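Local coordinates for phosphoserine aminotransferase SerC (Cytophaga hutchinsonii ATCC 33406, PDB 3FFR), which probably catalyses the PLP-dependent transamination between phosphoserine and 2-oxoglutarate in serine biosynthesis, as a class-V aminotransferase, at residues T47-L52 and Y62-L67. Sequence-based numbering, arbitrary orientation.
Sequences TASDNL and YEVLFL. With P33 (3,6,9,12,15,18-hexaoxaicosane-1,20-diol), chain K.
Phe-66 and Val-64, alternate residues of strand 62-67, point their side chains at helix 39-55 and meet Ala-48, Ser-49 and Leu-52. The tight part is mostly apolar. The Phe-66 ring reaches the helix with its CZ corner, 3.9 Å from Ala-48 CB, where a small methyl lets the ring come close; Ser-49 N lies at the ring edge, near its plane. Leu-52, its CG anti to the carbonyl carbon (chi1 -76°), brings CD1 to 4.0 Å from Val-64 CG1, the two side chains crossing at about a right angle; their branched ends suit this buried face. Serine suits its place because its small hydroxyl, OG, both packs 3.8 Å from Val-64 CB and holds a water.

The contact thins at the partly exposed Glu-63. No hydrogen bond runs directly between 47-52 and 62-67; the water, 2.8 Å from Ser-49 OG, bridges them, donating to Glu-63 OE2 and Val-64 O. The bent Glu-63 chain lets Val-64 N donate to OE2 at 2.9 Å, nearly straight (169°), on the anti side, somewhat out of the carboxylate plane. Lys-53, on the same helix, forms a salt bridge with OE2, while OE1 takes a weak bond from the polyether P33, probably from the crystallisation liquor. Replacing Glu-63 by alanine removes the carboxylate, which would probably leave Lys-53 without its charge mate, and Val-64 N and the water each short of a partner. An apolar face thus holds the edge strand against its helix, while one water and the Glu-63 carboxylate serve the polar atoms beside Ser-49.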
ATOM      1  N   THR A  47       6.873  -7.193  16.324  1.00 28.00           N
ATOM      2  CA  THR A  47       7.291  -6.017  17.111  1.00 27.91           C
ATOM      3  C   THR A  47       6.272  -4.887  16.964  1.00 28.23           C
ATOM      4  O   THR A  47       5.832  -4.284  17.942  1.00 28.66           O
ATOM      5  CB  THR A  47       8.673  -5.526  16.663  1.00 31.85           C
ATOM      6  OG1 THR A  47       9.650  -6.540  16.963  1.00 30.17           O
ATOM      7  CG2 THR A  47       9.054  -4.229  17.342  1.00 28.31           C
ATOM      8  N   ALA A  48       5.897  -4.615  15.717  1.00 27.04           N
ATOM      9  CA  ALA A  48       4.911  -3.544  15.423  1.00 26.05           C
ATOM     10  C   ALA A  48       3.562  -3.892  16.017  1.00 26.58           C
ATOM     11  O   ALA A  48       2.941  -3.080  16.711  1.00 26.91           O
ATOM     12  CB  ALA A  48       4.786  -3.296  13.909  1.00 25.69           C
ATOM     13  N   SER A  49       3.121  -5.124  15.777  1.00 27.10           N
ATOM     14  CA  SER A  49       1.802  -5.580  16.311  1.00 26.18           C
ATOM     15  C   SER A  49       1.749  -5.551  17.843  1.00 28.21           C
ATOM     16  O   SER A  49       0.850  -4.952  18.461  1.00 26.82           O
ATOM     17  CB  SER A  49       1.464  -6.973  15.760  1.00 26.87           C
ATOM     18  OG  SER A  49       0.190  -7.416  16.174  1.00 27.60           O
ATOM     19  N   ASP A  50       2.741  -6.161  18.471  1.00 27.18           N
ATOM     20  CA  ASP A  50       2.795  -6.165  19.933  1.00 30.10           C
ATOM     21  C   ASP A  50       2.896  -4.759  20.512  1.00 28.09           C
ATOM     22  O   ASP A  50       2.281  -4.453  21.533  1.00 28.78           O
ATOM     23  CB  ASP A  50       4.000  -6.979  20.456  1.00 31.12           C
ATOM     24  CG  ASP A  50       3.795  -8.491  20.371  1.00 37.37           C
ATOM     25  OD1 ASP A  50       2.664  -8.921  20.065  1.00 29.81           O
ATOM     26  OD2 ASP A  50       4.772  -9.257  20.619  1.00 31.56           O
ATOM     27  N   ASN A  51       3.753  -3.930  19.918  1.00 29.59           N
ATOM     28  CA  ASN A  51       3.972  -2.568  20.469  1.00 28.88           C
ATOM     29  C   ASN A  51       2.693  -1.752  20.408  1.00 29.02           C
ATOM     30  O   ASN A  51       2.415  -0.967  21.291  1.00 27.36           O
ATOM     31  CB  ASN A  51       5.103  -1.801  19.776  1.00 28.93           C
ATOM     32  CG  ASN A  51       6.493  -2.289  20.182  1.00 32.82           C
ATOM     33  OD1 ASN A  51       6.636  -3.165  21.064  1.00 27.86           O
ATOM     34  ND2 ASN A  51       7.539  -1.733  19.522  1.00 26.88           N
ATOM     35  N   LEU A  52       1.900  -1.952  19.355  1.00 28.19           N
ATOM     36  CA  LEU A  52       0.623  -1.240  19.249  1.00 27.07           C
ATOM     37  C   LEU A  52      -0.325  -1.730  20.346  1.00 27.91           C
ATOM     38  O   LEU A  52      -1.059  -0.938  20.946  1.00 28.24           O
ATOM     39  CB  LEU A  52      -0.025  -1.394  17.872  1.00 27.62           C
ATOM     40  CG  LEU A  52       0.604  -0.564  16.754  1.00 28.12           C
ATOM     41  CD1 LEU A  52       0.093  -1.054  15.374  1.00 27.11           C
ATOM     42  CD2 LEU A  52       0.292   0.940  16.947  1.00 29.48           C
ATOM     43  N   TYR A  62      -9.140  -8.219  20.863  1.00 28.00           N
ATOM     44  CA  TYR A  62      -8.768  -7.390  19.705  1.00 28.27           C
ATOM     45  C   TYR A  62      -7.545  -7.914  18.961  1.00 28.57           C
ATOM     46  O   TYR A  62      -6.612  -8.466  19.551  1.00 29.09           O
ATOM     47  CB  TYR A  62      -8.468  -5.949  20.128  1.00 27.30           C
ATOM     48  CG  TYR A  62      -9.691  -5.077  20.289  1.00 25.51           C
ATOM     49  CD1 TYR A  62     -10.488  -5.143  21.429  1.00 29.39           C
ATOM     50  CD2 TYR A  62     -10.052  -4.174  19.302  1.00 25.88           C
ATOM     51  CE1 TYR A  62     -11.609  -4.309  21.559  1.00 28.10           C
ATOM     52  CE2 TYR A  62     -11.140  -3.332  19.437  1.00 28.85           C
ATOM     53  CZ  TYR A  62     -11.923  -3.409  20.535  1.00 28.34           C
ATOM     54  OH  TYR A  62     -12.994  -2.544  20.636  1.00 28.09           O
ATOM     55  N   GLU A  63      -7.551  -7.659  17.660  1.00 27.38           N
ATOM     56  CA  GLU A  63      -6.418  -7.964  16.778  1.00 28.44           C
ATOM     57  C   GLU A  63      -6.003  -6.712  15.988  1.00 29.80           C
ATOM     58  O   GLU A  63      -6.755  -5.746  15.870  1.00 27.46           O
ATOM     59  CB  GLU A  63      -6.753  -9.100  15.830  1.00 28.71           C
ATOM     60  CG  GLU A  63      -5.521  -9.523  15.067  1.00 38.58           C
ATOM     61  CD  GLU A  63      -4.414  -9.991  15.991  1.00 44.25           C
ATOM     62  OE1 GLU A  63      -4.574 -11.139  16.487  1.00 37.64           O
ATOM     63  OE2 GLU A  63      -3.416  -9.233  16.199  1.00 28.31           O
ATOM     64  N   VAL A  64      -4.777  -6.757  15.492  1.00 28.24           N
ATOM     65  CA  VAL A  64      -4.204  -5.679  14.718  1.00 25.94           C
ATOM     66  C   VAL A  64      -3.959  -6.223  13.324  1.00 26.30           C
ATOM     67  O   VAL A  64      -3.305  -7.257  13.190  1.00 26.49           O
ATOM     68  CB  VAL A  64      -2.837  -5.230  15.311  1.00 26.85           C
ATOM     69  CG1 VAL A  64      -2.093  -4.280  14.350  1.00 27.04           C
ATOM     70  CG2 VAL A  64      -2.984  -4.570  16.662  1.00 26.38           C
ATOM     71  N   LEU A  65      -4.468  -5.529  12.305  1.00 27.78           N
ATOM     72  CA  LEU A  65      -4.264  -5.892  10.901  1.00 25.72           C
ATOM     73  C   LEU A  65      -3.641  -4.742  10.120  1.00 27.40           C
ATOM     74  O   LEU A  65      -3.965  -3.574  10.323  1.00 27.50           O
ATOM     75  CB  LEU A  65      -5.571  -6.314  10.191  1.00 26.68           C
ATOM     76  CG  LEU A  65      -6.326  -7.464  10.876  1.00 27.38           C
ATOM     77  CD1 LEU A  65      -7.634  -7.718  10.073  1.00 26.06           C
ATOM     78  CD2 LEU A  65      -5.460  -8.758  10.990  1.00 26.86           C
ATOM     79  N   PHE A  66      -2.721  -5.112   9.242  1.00 25.57           N
ATOM     80  CA  PHE A  66      -2.057  -4.152   8.374  1.00 25.54           C
ATOM     81  C   PHE A  66      -2.571  -4.163   6.927  1.00 27.21           C
ATOM     82  O   PHE A  66      -2.677  -5.215   6.280  1.00 27.63           O
ATOM     83  CB  PHE A  66      -0.551  -4.366   8.344  1.00 25.41           C
ATOM     84  CG  PHE A  66       0.115  -4.235   9.688  1.00 27.12           C
ATOM     85  CD1 PHE A  66       0.045  -3.055  10.424  1.00 28.07           C
ATOM     86  CD2 PHE A  66       0.794  -5.297  10.229  1.00 30.33           C
ATOM     87  CE1 PHE A  66       0.667  -2.944  11.661  1.00 29.13           C
ATOM     88  CE2 PHE A  66       1.421  -5.188  11.471  1.00 28.12           C
ATOM     89  CZ  PHE A  66       1.343  -4.025  12.188  1.00 28.46           C
ATOM     90  N   LEU A  67      -2.897  -2.958   6.469  1.00 27.11           N
ATOM     91  CA  LEU A  67      -3.394  -2.689   5.108  1.00 25.32           C
ATOM     92  C   LEU A  67      -2.594  -1.545   4.470  1.00 26.44           C
ATOM     93  O   LEU A  67      -1.597  -1.071   5.035  1.00 27.26           O
ATOM     94  CB  LEU A  67      -4.897  -2.435   5.063  1.00 25.04           C
ATOM     95  CG  LEU A  67      -5.768  -3.570   5.637  1.00 26.70           C
ATOM     96  CD1 LEU A  67      -5.854  -3.563   7.159  1.00 23.04           C
ATOM     97  CD2 LEU A  67      -7.207  -3.548   5.004  1.00 24.55           C
TER
HETATM   98  O4  P33 K 371     -10.582 -11.778  18.769  1.00 64.40           O
HETATM   99  C3  P33 K 371      -9.344 -12.294  18.264  1.00 62.33           C
HETATM  100  C2  P33 K 371      -8.116 -11.891  19.080  1.00 54.00           C
HETATM  101  O1  P33 K 371      -6.944 -12.142  18.263  1.00 57.45           O
HETATM  102  O   HOH W   1      -1.312  -8.686  14.158  1.00 25.83           O